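Local coordinates for CHAD domain (Ricinus communis, PDB 6QV5), which probably binds inorganic polyphosphate through an all-helical CHAD domain built on four-helix bundles, and carries a bound zinc ion, at residues V46-G51 / Q142-P147; N126-K131 / Q261-E266. All blocks are in the same frame, centred on the assembly; numbering follows the deposited sequence.

Contact 1: V46-G51 / Q142-P147; sequences VAVIEG and QALLSP
Ile49, Leu144 and Leu145 make an apolar helix-to-helix contact about 20 Å from the centre of the chain, where the short helix 45-50 rests against the last turn of helix 122-145. Ile49 carries most of it, wedged between the two leucines. Its CG1 lies beside the backbone N (chi1 -67°) and CG2 anti to it, so the longer branch runs out over Leu144, where Ile49 CD1 lies 3.8 Å from Leu144 CB and also touches Leu145 CD2. The shorter branch meets Leu145 alone, Ile49 CG2 coming within 3.9 Å of Leu145 CD1. Val48 adds the third contact by meeting the tip of Leu144 at about a right angle, CG1 of Val48 standing 3.7 Å from Leu144 CD1. This is ordinary side-chain packing within the all-helical CHAD fold, and it is graded from inside to outside: Val48 and Leu144 are buried, both also touching Met60 of helix 54-73, whereas Leu145 lies at the exposed margin. Leu144 further reaches Leu91 of helix 82-108. The polar ties lie beside the apolar patch, since Arg137, two turns back on helix 122-145, donates hydrogen bonds to the carbonyl oxygens of Ala47 and Val48. Just beyond the leucines the helix gives way at Ser146, the N-cap residue of helix 147-163, whose OG donates a 2.7 Å hydrogen bond to Ala143 O from above the carbonyl plane. The contact lies beside the zinc site without forming it, the side chains of Ile49 and His138 being about 8 Å apart and those of Val48 and His52 about 9 Å.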
loop_
_atom_site.group_PDB
_atom_site.type_symbol
_atom_site.label_atom_id
_atom_site.label_comp_id
_atom_site.label_asym_id
_atom_site.label_seq_id
_atom_site.Cartn_x
_atom_site.Cartn_y
_atom_site.Cartn_z
ATOM N N VAL A 46 -16.514 7.163 -6.904
ATOM C CA VAL A 46 -17.922 7.360 -6.530
ATOM C C VAL A 46 -18.246 6.759 -5.152
ATOM O O VAL A 46 -18.841 7.441 -4.316
ATOM C CB VAL A 46 -18.889 6.856 -7.645
ATOM C CG1 VAL A 46 -20.348 7.150 -7.301
ATOM C CG2 VAL A 46 -18.534 7.462 -9.003
ATOM N N ALA A 47 -17.823 5.506 -4.918
ATOM C CA ALA A 47 -18.050 4.780 -3.668
ATOM C C ALA A 47 -17.323 5.390 -2.465
ATOM O O ALA A 47 -17.840 5.308 -1.350
ATOM C CB ALA A 47 -17.671 3.323 -3.838
ATOM N N VAL A 48 -16.144 6.007 -2.683
ATOM C CA VAL A 48 -15.376 6.661 -1.615
ATOM C C VAL A 48 -16.037 8.007 -1.260
ATOM O O VAL A 48 -16.105 8.363 -0.081
ATOM C CB VAL A 48 -13.857 6.784 -1.944
ATOM C CG1 VAL A 48 -13.100 7.540 -0.851
ATOM C CG2 VAL A 48 -13.231 5.408 -2.150
ATOM N N ILE A 49 -16.561 8.722 -2.276
ATOM C CA ILE A 49 -17.237 10.012 -2.106
ATOM C C ILE A 49 -18.609 9.851 -1.426
ATOM O O ILE A 49 -18.857 10.480 -0.398
ATOM C CB ILE A 49 -17.314 10.810 -3.453
ATOM C CG1 ILE A 49 -15.911 11.247 -3.937
ATOM C CG2 ILE A 49 -18.262 12.022 -3.354
ATOM C CD1 ILE A 49 -15.805 11.562 -5.458
ATOM N N GLU A 50 -19.482 9.004 -2.000
ATOM C CA GLU A 50 -20.864 8.797 -1.558
ATOM C C GLU A 50 -21.067 7.842 -0.371
ATOM O O GLU A 50 -21.992 8.061 0.414
ATOM C CB GLU A 50 -21.733 8.340 -2.742
ATOM C CG GLU A 50 -21.929 9.418 -3.801
ATOM C CD GLU A 50 -22.589 9.009 -5.105
ATOM O OE1 GLU A 50 -23.087 7.864 -5.205
ATOM O OE2 GLU A 50 -22.605 9.846 -6.036
ATOM N N GLY A 51 -20.247 6.799 -0.261
ATOM C CA GLY A 51 -20.392 5.800 0.798
ATOM C C GLY A 51 -19.377 5.829 1.924
ATOM O O GLY A 51 -18.542 6.735 2.004
ATOM N N GLN A 142 -14.093 15.051 0.040
ATOM C CA GLN A 142 -13.932 16.452 -0.361
ATOM C C GLN A 142 -12.678 16.642 -1.208
ATOM O O GLN A 142 -12.697 17.430 -2.153
ATOM C CB GLN A 142 -13.898 17.381 0.869
ATOM C CG GLN A 142 -15.259 17.607 1.527
ATOM C CD GLN A 142 -16.191 18.438 0.676
ATOM O OE1 GLN A 142 -17.099 17.917 0.022
ATOM N NE2 GLN A 142 -15.986 19.749 0.665
ATOM N N ALA A 143 -11.598 15.903 -0.880
ATOM C CA ALA A 143 -10.325 15.925 -1.602
ATOM C C ALA A 143 -10.492 15.372 -3.023
ATOM O O ALA A 143 -9.809 15.828 -3.938
ATOM C CB ALA A 143 -9.281 15.117 -0.846
ATOM N N LEU A 144 -11.412 14.407 -3.205
ATOM C CA LEU A 144 -11.687 13.800 -4.506
ATOM C C LEU A 144 -12.581 14.682 -5.371
ATOM O O LEU A 144 -12.453 14.655 -6.595
ATOM C CB LEU A 144 -12.299 12.399 -4.350
ATOM C CG LEU A 144 -11.451 11.334 -3.648
ATOM C CD1 LEU A 144 -12.229 10.058 -3.482
ATOM C CD2 LEU A 144 -10.152 11.070 -4.391
ATOM N N LEU A 145 -13.484 15.460 -4.735
ATOM C CA LEU A 145 -14.407 16.381 -5.407
ATOM C C LEU A 145 -13.721 17.700 -5.777
ATOM O O LEU A 145 -14.252 18.454 -6.597
ATOM C CB LEU A 145 -15.644 16.658 -4.530
ATOM C CG LEU A 145 -16.637 15.509 -4.324
ATOM C CD1 LEU A 145 -17.580 15.817 -3.177
ATOM C CD2 LEU A 145 -17.434 15.211 -5.597
ATOM N N SER A 146 -12.551 17.978 -5.169
ATOM C CA SER A 146 -11.767 19.188 -5.409
ATOM C C SER A 146 -11.125 19.161 -6.807
ATOM O O SER A 146 -10.792 18.072 -7.285
ATOM C CB SER A 146 -10.698 19.356 -4.330
ATOM O OG SER A 146 -9.612 18.459 -4.497
ATOM N N PRO A 147 -10.916 20.330 -7.472
ATOM C CA PRO A 147 -10.292 20.313 -8.808
ATOM C C PRO A 147 -8.857 19.778 -8.833
ATOM O O PRO A 147 -8.403 19.354 -9.894
ATOM C CB PRO A 147 -10.366 21.778 -9.263
ATOM C CG PRO A 147 -11.399 22.411 -8.385
ATOM C CD PRO A 147 -11.258 21.711 -7.072
#

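Contact 2: N126-K131 / Q261-E266; sequences NALVQK and QPQAAE
Leu128 meets Gln261, Gln263 and Ala264 with the two methyl groups at its tip, and so a single side chain spans the gap between helix 122-145 and the turn that leads into helix 265-281. From CB, which is directed at the turn, the chain runs to CG held anti to the backbone N (chi1 -178°), a torsion that sets the direction in which the fork leaves CB, toward the 261-266 turn. Neither CB nor CG comes close to the facing residues; the contact begins where the chain forks. One methyl, CD1, faces the amide end of Gln261, with OE1 of Gln261 4.1 Å away from Leu128 CD1. The other, CD2, does more: it packs on the methyl of Ala264, the CB of Ala264 lying 3.9 Å from Leu128 CD2, and it also has the Gln263 amide nitrogen beside it, NE2 being 4.1 Å from Leu128 CD2. Methyl against methyl is the apolar part of this small surface contact, while the two glutamines add van der Waals touches from polar groups. Both glutamine chains bend at chi2, and they cross the leucine obliquely. Only 120 Å² is buried here, and the nearest CA pair, Leu128 and Ala264, is 8.5 Å apart, so the backbones themselves stay well separated. The turn joins two helices: Gln261 is where the chain leaves helix 224-260, and Ala264 is the N-cap residue of the next. Helix 122-145 thus has this interhelical turn against Leu128, while Val129, one residue on, packs against Trp101 and Leu105 of helix 82-108.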
loop_
_atom_site.group_PDB
_atom_site.type_symbol
_atom_site.label_atom_id
_atom_site.label_comp_id
_atom_site.label_asym_id
_atom_site.label_seq_id
_atom_site.Cartn_x
_atom_site.Cartn_y
_atom_site.Cartn_z
ATOM N N ASN A 126 -14.983 3.430 21.131
ATOM C CA ASN A 126 -15.346 2.836 19.842
ATOM C C ASN A 126 -16.266 3.780 19.060
ATOM O O ASN A 126 -16.141 3.875 17.840
ATOM C CB ASN A 126 -16.018 1.479 20.049
ATOM C CG ASN A 126 -16.174 0.685 18.779
ATOM O OD1 ASN A 126 -15.244 0.013 18.318
ATOM N ND2 ASN A 126 -17.355 0.746 18.184
ATOM N N ALA A 127 -17.167 4.489 19.773
ATOM C CA ALA A 127 -18.093 5.470 19.207
ATOM C C ALA A 127 -17.336 6.726 18.762
ATOM O O ALA A 127 -17.686 7.312 17.735
ATOM C CB ALA A 127 -19.158 5.833 20.230
ATOM N N LEU A 128 -16.293 7.125 19.528
ATOM C CA LEU A 128 -15.447 8.283 19.225
ATOM C C LEU A 128 -14.553 7.999 18.013
ATOM O O LEU A 128 -14.435 8.857 17.142
ATOM C CB LEU A 128 -14.612 8.699 20.456
ATOM C CG LEU A 128 -13.703 9.940 20.322
ATOM C CD1 LEU A 128 -14.514 11.229 20.188
ATOM C CD2 LEU A 128 -12.772 10.057 21.509
ATOM N N VAL A 129 -13.945 6.795 17.953
ATOM C CA VAL A 129 -13.087 6.360 16.845
ATOM C C VAL A 129 -13.912 6.270 15.545
ATOM O O VAL A 129 -13.440 6.723 14.500
ATOM C CB VAL A 129 -12.287 5.068 17.191
ATOM C CG1 VAL A 129 -11.615 4.456 15.961
ATOM C CG2 VAL A 129 -11.247 5.350 18.273
ATOM N N GLN A 130 -15.166 5.765 15.638
ATOM C CA GLN A 130 -16.109 5.659 14.519
ATOM C C GLN A 130 -16.476 7.049 13.992
ATOM O O GLN A 130 -16.610 7.222 12.783
ATOM C CB GLN A 130 -17.374 4.889 14.936
ATOM C CG GLN A 130 -18.179 4.337 13.757
ATOM C CD GLN A 130 -19.403 3.538 14.155
ATOM O OE1 GLN A 130 -19.586 3.129 15.309
ATOM N NE2 GLN A 130 -20.272 3.286 13.188
ATOM N N LYS A 131 -16.613 8.036 14.904
ATOM C CA LYS A 131 -16.919 9.433 14.588
ATOM C C LYS A 131 -15.752 10.055 13.809
ATOM O O LYS A 131 -15.993 10.757 12.827
ATOM C CB LYS A 131 -17.215 10.223 15.878
ATOM C CG LYS A 131 -17.749 11.635 15.660
ATOM C CD LYS A 131 -17.864 12.394 16.977
ATOM C CE LYS A 131 -18.283 13.829 16.772
ATOM N NZ LYS A 131 -18.397 14.563 18.062
ATOM N N GLN A 261 -8.893 15.285 22.235
ATOM C CA GLN A 261 -10.069 14.931 23.036
ATOM C C GLN A 261 -9.602 14.512 24.449
ATOM O O GLN A 261 -9.377 13.322 24.692
ATOM C CB GLN A 261 -10.899 13.812 22.361
ATOM C CG GLN A 261 -11.264 14.050 20.889
ATOM C CD GLN A 261 -12.340 15.090 20.684
ATOM O OE1 GLN A 261 -13.428 15.032 21.274
ATOM N NE2 GLN A 261 -12.066 16.057 19.823
ATOM N N PRO A 262 -9.416 15.471 25.389
ATOM C CA PRO A 262 -8.944 15.101 26.737
ATOM C C PRO A 262 -9.994 14.410 27.614
ATOM O O PRO A 262 -9.650 13.880 28.673
ATOM C CB PRO A 262 -8.485 16.440 27.341
ATOM C CG PRO A 262 -8.587 17.457 26.228
ATOM C CD PRO A 262 -9.608 16.930 25.281
ATOM N N GLN A 263 -11.265 14.416 27.170
ATOM C CA GLN A 263 -12.412 13.811 27.859
ATOM C C GLN A 263 -12.364 12.277 27.905
ATOM O O GLN A 263 -12.737 11.692 28.924
ATOM C CB GLN A 263 -13.756 14.306 27.275
ATOM C CG GLN A 263 -13.703 14.824 25.829
ATOM C CD GLN A 263 -14.304 13.869 24.829
ATOM O OE1 GLN A 263 -15.453 14.019 24.404
ATOM N NE2 GLN A 263 -13.537 12.874 24.414
ATOM N N ALA A 264 -11.908 11.632 26.813
ATOM C CA ALA A 264 -11.818 10.173 26.700
ATOM C C ALA A 264 -10.401 9.613 26.947
ATOM O O ALA A 264 -10.170 8.421 26.719
ATOM C CB ALA A 264 -12.339 9.726 25.339
ATOM N N ALA A 265 -9.475 10.461 27.454
ATOM C CA ALA A 265 -8.073 10.134 27.750
ATOM C C ALA A 265 -7.864 8.854 28.570
ATOM O O ALA A 265 -6.906 8.127 28.307
ATOM C CB ALA A 265 -7.389 11.310 28.427
ATOM N N GLU A 266 -8.758 8.579 29.547
ATOM C CA GLU A 266 -8.710 7.383 30.398
ATOM C C GLU A 266 -8.923 6.112 29.571
ATOM O O GLU A 266 -8.188 5.138 29.748
ATOM C CB GLU A 266 -9.744 7.470 31.532
ATOM C CG GLU A 266 -9.310 8.353 32.688
ATOM C CD GLU A 266 -10.311 8.436 33.823
ATOM O OE1 GLU A 266 -10.929 9.512 33.991
ATOM O OE2 GLU A 266 -10.479 7.427 34.546
#

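In the fold
Helix 122-145 is the element both contacts share: contact 2 uses its early turns and contact 1 its last. Their centres are 26 Å apart, with about 11 Å between nearest atoms, and they do not touch. Along the chain the segments alternate, 46-51, 126-131, 142-147 and 261-266, so the two connections cross. One long helix therefore meets an early, short helix near its C-terminal end and a late interhelical turn nearer its start. His138, a zinc ligand, lies on the same helix between the two segments. Contact 1 is partly buried and contact 2 superficial, an example of a long helix linking sequence-distant parts of an all-helical domain.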